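Local coordinates for twin-arginine translocation pathway signal (Rhodoferax ferrireducens, PDB 5IM2), which probably serves as the extracytoplasmic solute-binding component of a TRAP transporter, and holds a copurified benzoate in its ligand pocket, at residues Trp71-Ile83 with Asp278-Thr291. Numbering follows the deposited sequence.
Sequences WMDKVSKESGGRI and DLRKIIDNNSGLQT
With CG swung trans to the backbone N in both Trp-71 (chi1 -178°) and Glu-78 (chi1 -169°), the indole and the carboxylate reach across to the end of helix 277-285 and meet Asn-286 and Asn-285. Trp-71 NE1 donates to the backbone O of Asn-286 at 2.9 Å; the acceptor lies in the ring plane, and the bond falls on a carbonyl lone pair. Val-75 CG2 sits over the centre of one indole face and also touches Asn-286 CB. The Asn-286 amide stands nearly perpendicular to the indole, and its ND2 serves two acceptors, Glu-78 OE1 at 3.0 Å, met from above the carboxylate plane, and Ile-282 O at 3.0 Å. Glu-78 OE2 takes Asn-285 ND2 at 3.1 Å, the two flat groups almost coplanar. A leucine in place of Asn-286 removes the amide, so that Glu-78, still held at OE2 by Asn-285, would probably be freer to turn about that one remaining bond. In this periplasmic-binding-protein-like fold, helical segments 71-78 and 278-285 run roughly antiparallel, at 144°, their axes 9.9 Å apart at closest approach, and pack beside the sheet that contains strands 49-55 and 161-167; Leu-163 touches both Trp-71 and Ile-283. Helix 62-78 ends in a Schellman motif with Gly-80 as C-prime, and the chain turns through Arg-82 into edge strand 83-88. There Ile-83 CG1 packs on Leu-279 CD2 at 3.8 Å, while Ile-83 CD1 lies against Leu-279 CB and, more loosely, Ile-282 and Ile-283. Arg-82 lays one guanidinium face over Leu-279 CD2, and its NH2 forms a salt bridge with Asp-278 OD2 at 2.9 Å.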
# COMPACT_ATOMS: atom_id res chain seq x y z
N TRP A 71 -14.26 2.12 9.12
CA TRP A 71 -13.99 3.54 9.27
C TRP A 71 -15.24 4.36 9.01
O TRP A 71 -15.57 5.27 9.77
CB TRP A 71 -12.85 3.95 8.34
CG TRP A 71 -12.43 5.43 8.44
CD1 TRP A 71 -11.50 5.96 9.29
CD2 TRP A 71 -12.94 6.53 7.67
NE1 TRP A 71 -11.39 7.31 9.08
CE2 TRP A 71 -12.27 7.68 8.10
CE3 TRP A 71 -13.89 6.65 6.66
CZ2 TRP A 71 -12.54 8.94 7.57
CZ3 TRP A 71 -14.15 7.90 6.13
CH2 TRP A 71 -13.47 9.02 6.58
N MET A 72 -15.94 4.08 7.90
CA MET A 72 -17.17 4.81 7.61
C MET A 72 -18.21 4.64 8.72
O MET A 72 -18.93 5.59 9.07
CB MET A 72 -17.74 4.33 6.27
CG MET A 72 -16.97 4.86 5.09
SD MET A 72 -17.71 4.37 3.52
CE MET A 72 -16.83 2.84 3.22
N ASP A 73 -18.34 3.43 9.25
CA ASP A 73 -19.33 3.21 10.30
C ASP A 73 -18.97 3.96 11.58
O ASP A 73 -19.86 4.51 12.25
CB ASP A 73 -19.48 1.72 10.58
CG ASP A 73 -20.25 1.00 9.46
OD1 ASP A 73 -20.78 1.69 8.57
OD2 ASP A 73 -20.31 -0.25 9.47
N LYS A 74 -17.68 4.00 11.94
CA LYS A 74 -17.25 4.74 13.12
C LYS A 74 -17.55 6.23 12.96
O LYS A 74 -18.07 6.88 13.87
CB LYS A 74 -15.75 4.47 13.36
CG LYS A 74 -15.04 5.33 14.40
CD LYS A 74 -14.22 4.49 15.40
CE LYS A 74 -12.71 4.56 15.16
NZ LYS A 74 -11.94 4.62 16.44
N VAL A 75 -17.26 6.77 11.77
CA VAL A 75 -17.59 8.17 11.49
C VAL A 75 -19.10 8.40 11.55
O VAL A 75 -19.58 9.39 12.11
CB VAL A 75 -17.00 8.59 10.14
CG1 VAL A 75 -17.54 9.98 9.72
CG2 VAL A 75 -15.48 8.55 10.22
N SER A 76 -19.88 7.51 10.93
CA SER A 76 -21.33 7.68 10.98
C SER A 76 -21.84 7.61 12.42
O SER A 76 -22.61 8.47 12.86
CB SER A 76 -22.00 6.63 10.11
OG SER A 76 -21.87 7.01 8.76
N LYS A 77 -21.41 6.59 13.16
CA LYS A 77 -21.90 6.41 14.53
C LYS A 77 -21.52 7.59 15.42
O LYS A 77 -22.34 8.11 16.18
CB LYS A 77 -21.35 5.10 15.11
CG LYS A 77 -21.34 5.03 16.63
CD LYS A 77 -20.66 3.75 17.11
CE LYS A 77 -21.67 2.78 17.71
NZ LYS A 77 -22.26 3.31 18.97
N GLU A 78 -20.26 8.04 15.32
CA GLU A 78 -19.80 9.15 16.14
C GLU A 78 -20.52 10.45 15.80
O GLU A 78 -20.62 11.35 16.65
CB GLU A 78 -18.28 9.28 15.98
CG GLU A 78 -17.61 10.22 16.97
CD GLU A 78 -16.11 10.43 16.70
OE1 GLU A 78 -15.47 9.50 16.14
OE2 GLU A 78 -15.59 11.51 17.06
N SER A 79 -21.05 10.56 14.58
CA SER A 79 -21.82 11.74 14.18
C SER A 79 -23.31 11.59 14.46
O SER A 79 -24.09 12.44 14.05
CB SER A 79 -21.59 12.03 12.69
OG SER A 79 -22.24 11.07 11.86
N GLY A 80 -23.72 10.54 15.16
CA GLY A 80 -25.13 10.30 15.38
C GLY A 80 -25.91 10.17 14.10
O GLY A 80 -27.10 10.54 14.04
N GLY A 81 -25.27 9.65 13.06
CA GLY A 81 -25.90 9.45 11.77
C GLY A 81 -25.97 10.67 10.89
O GLY A 81 -26.56 10.60 9.80
N ARG A 82 -25.39 11.80 11.32
CA ARG A 82 -25.48 12.99 10.49
C ARG A 82 -24.57 12.91 9.29
O ARG A 82 -24.81 13.59 8.29
CB ARG A 82 -25.16 14.24 11.30
CG ARG A 82 -26.10 14.42 12.46
CD ARG A 82 -26.40 15.86 12.74
NE ARG A 82 -25.22 16.68 12.99
CZ ARG A 82 -24.44 16.57 14.06
NH1 ARG A 82 -24.67 15.65 14.98
NH2 ARG A 82 -23.41 17.39 14.20
N ILE A 83 -23.51 12.10 9.37
CA ILE A 83 -22.65 11.84 8.22
C ILE A 83 -22.98 10.45 7.69
O ILE A 83 -22.82 9.44 8.40
CB ILE A 83 -21.16 11.93 8.57
CG1 ILE A 83 -20.81 13.28 9.22
CG2 ILE A 83 -20.33 11.72 7.29
CD1 ILE A 83 -19.35 13.36 9.70
N ASP A 278 -18.95 21.10 13.30
CA ASP A 278 -19.08 19.96 14.21
C ASP A 278 -18.80 18.64 13.50
O ASP A 278 -18.17 17.73 14.06
CB ASP A 278 -20.47 19.97 14.87
CG ASP A 278 -21.59 19.98 13.85
OD1 ASP A 278 -21.32 19.71 12.66
OD2 ASP A 278 -22.75 20.25 14.24
N LEU A 279 -19.24 18.51 12.24
CA LEU A 279 -18.99 17.29 11.48
C LEU A 279 -17.56 17.23 10.95
O LEU A 279 -16.97 16.16 10.91
CB LEU A 279 -20.00 17.18 10.33
CG LEU A 279 -21.47 17.12 10.77
CD1 LEU A 279 -22.34 16.90 9.54
CD2 LEU A 279 -21.68 16.01 11.79
N ARG A 280 -16.99 18.38 10.59
CA ARG A 280 -15.57 18.42 10.27
C ARG A 280 -14.75 17.90 11.44
O ARG A 280 -13.79 17.15 11.25
CB ARG A 280 -15.16 19.84 9.87
CG ARG A 280 -13.67 19.99 9.50
CD ARG A 280 -13.38 21.18 8.59
NE ARG A 280 -13.96 22.42 9.11
CZ ARG A 280 -15.03 23.03 8.61
NH1 ARG A 280 -15.66 22.56 7.54
NH2 ARG A 280 -15.48 24.14 9.20
N LYS A 281 -15.12 18.26 12.67
CA LYS A 281 -14.36 17.77 13.82
C LYS A 281 -14.41 16.25 13.92
O LYS A 281 -13.41 15.61 14.26
CB LYS A 281 -14.90 18.39 15.11
CG LYS A 281 -14.17 17.93 16.36
CD LYS A 281 -14.65 18.66 17.60
CE LYS A 281 -13.59 18.63 18.70
NZ LYS A 281 -13.77 19.77 19.65
N ILE A 282 -15.56 15.65 13.59
CA ILE A 282 -15.68 14.19 13.59
C ILE A 282 -14.74 13.60 12.55
O ILE A 282 -14.03 12.62 12.80
CB ILE A 282 -17.13 13.76 13.33
CG1 ILE A 282 -18.08 14.32 14.40
CG2 ILE A 282 -17.23 12.22 13.27
CD1 ILE A 282 -17.85 13.75 15.76
N ILE A 283 -14.74 14.18 11.35
CA ILE A 283 -13.79 13.73 10.33
C ILE A 283 -12.35 13.86 10.85
O ILE A 283 -11.55 12.93 10.72
CB ILE A 283 -13.99 14.53 9.02
CG1 ILE A 283 -15.32 14.15 8.36
CG2 ILE A 283 -12.88 14.26 8.02
CD1 ILE A 283 -15.43 12.72 7.87
N ASP A 284 -12.02 15.01 11.46
CA ASP A 284 -10.66 15.22 11.97
C ASP A 284 -10.29 14.20 13.05
O ASP A 284 -9.15 13.72 13.11
CB ASP A 284 -10.50 16.63 12.54
CG ASP A 284 -10.47 17.70 11.48
OD1 ASP A 284 -10.28 17.37 10.29
OD2 ASP A 284 -10.61 18.88 11.86
N ASN A 285 -11.25 13.87 13.92
CA ASN A 285 -11.02 12.88 14.97
C ASN A 285 -10.69 11.50 14.39
O ASN A 285 -10.09 10.66 15.07
CB ASN A 285 -12.28 12.74 15.85
CG ASN A 285 -12.55 13.95 16.73
OD1 ASN A 285 -11.70 14.82 16.95
ND2 ASN A 285 -13.75 13.98 17.29
N ASN A 286 -11.10 11.26 13.15
CA ASN A 286 -10.88 10.01 12.46
C ASN A 286 -9.89 10.19 11.32
O ASN A 286 -9.96 9.49 10.31
CB ASN A 286 -12.21 9.46 11.98
CG ASN A 286 -13.04 8.95 13.13
OD1 ASN A 286 -12.79 7.85 13.63
ND2 ASN A 286 -13.97 9.77 13.61
N SER A 287 -8.98 11.14 11.48
CA SER A 287 -7.89 11.40 10.57
C SER A 287 -6.61 11.49 11.37
O SER A 287 -6.62 11.72 12.58
CB SER A 287 -8.06 12.73 9.81
OG SER A 287 -9.33 12.86 9.22
N GLY A 288 -5.49 11.32 10.68
CA GLY A 288 -4.20 11.66 11.24
C GLY A 288 -3.37 10.48 11.69
O GLY A 288 -3.49 9.38 11.16
N LEU A 289 -2.53 10.73 12.68
CA LEU A 289 -1.56 9.73 13.11
C LEU A 289 -2.22 8.44 13.59
O LEU A 289 -1.82 7.34 13.20
CB LEU A 289 -0.70 10.33 14.23
CG LEU A 289 0.40 9.48 14.83
CD1 LEU A 289 1.46 9.21 13.78
CD2 LEU A 289 1.03 10.16 16.02
N GLN A 290 -3.17 8.56 14.52
CA GLN A 290 -3.75 7.35 15.10
C GLN A 290 -4.51 6.54 14.06
O GLN A 290 -4.37 5.32 14.00
CB GLN A 290 -4.67 7.71 16.27
CG GLN A 290 -3.93 8.17 17.54
CD GLN A 290 -3.29 9.55 17.42
OE1 GLN A 290 -3.77 10.42 16.68
NE2 GLN A 290 -2.18 9.75 18.14
N THR A 291 -5.29 7.21 13.23
CA THR A 291 -6.02 6.51 12.18
C THR A 291 -5.06 5.85 11.19
O THR A 291 -5.31 4.72 10.73
CB THR A 291 -6.96 7.50 11.47
OG1 THR A 291 -7.97 7.93 12.40
CG2 THR A 291 -7.67 6.85 10.32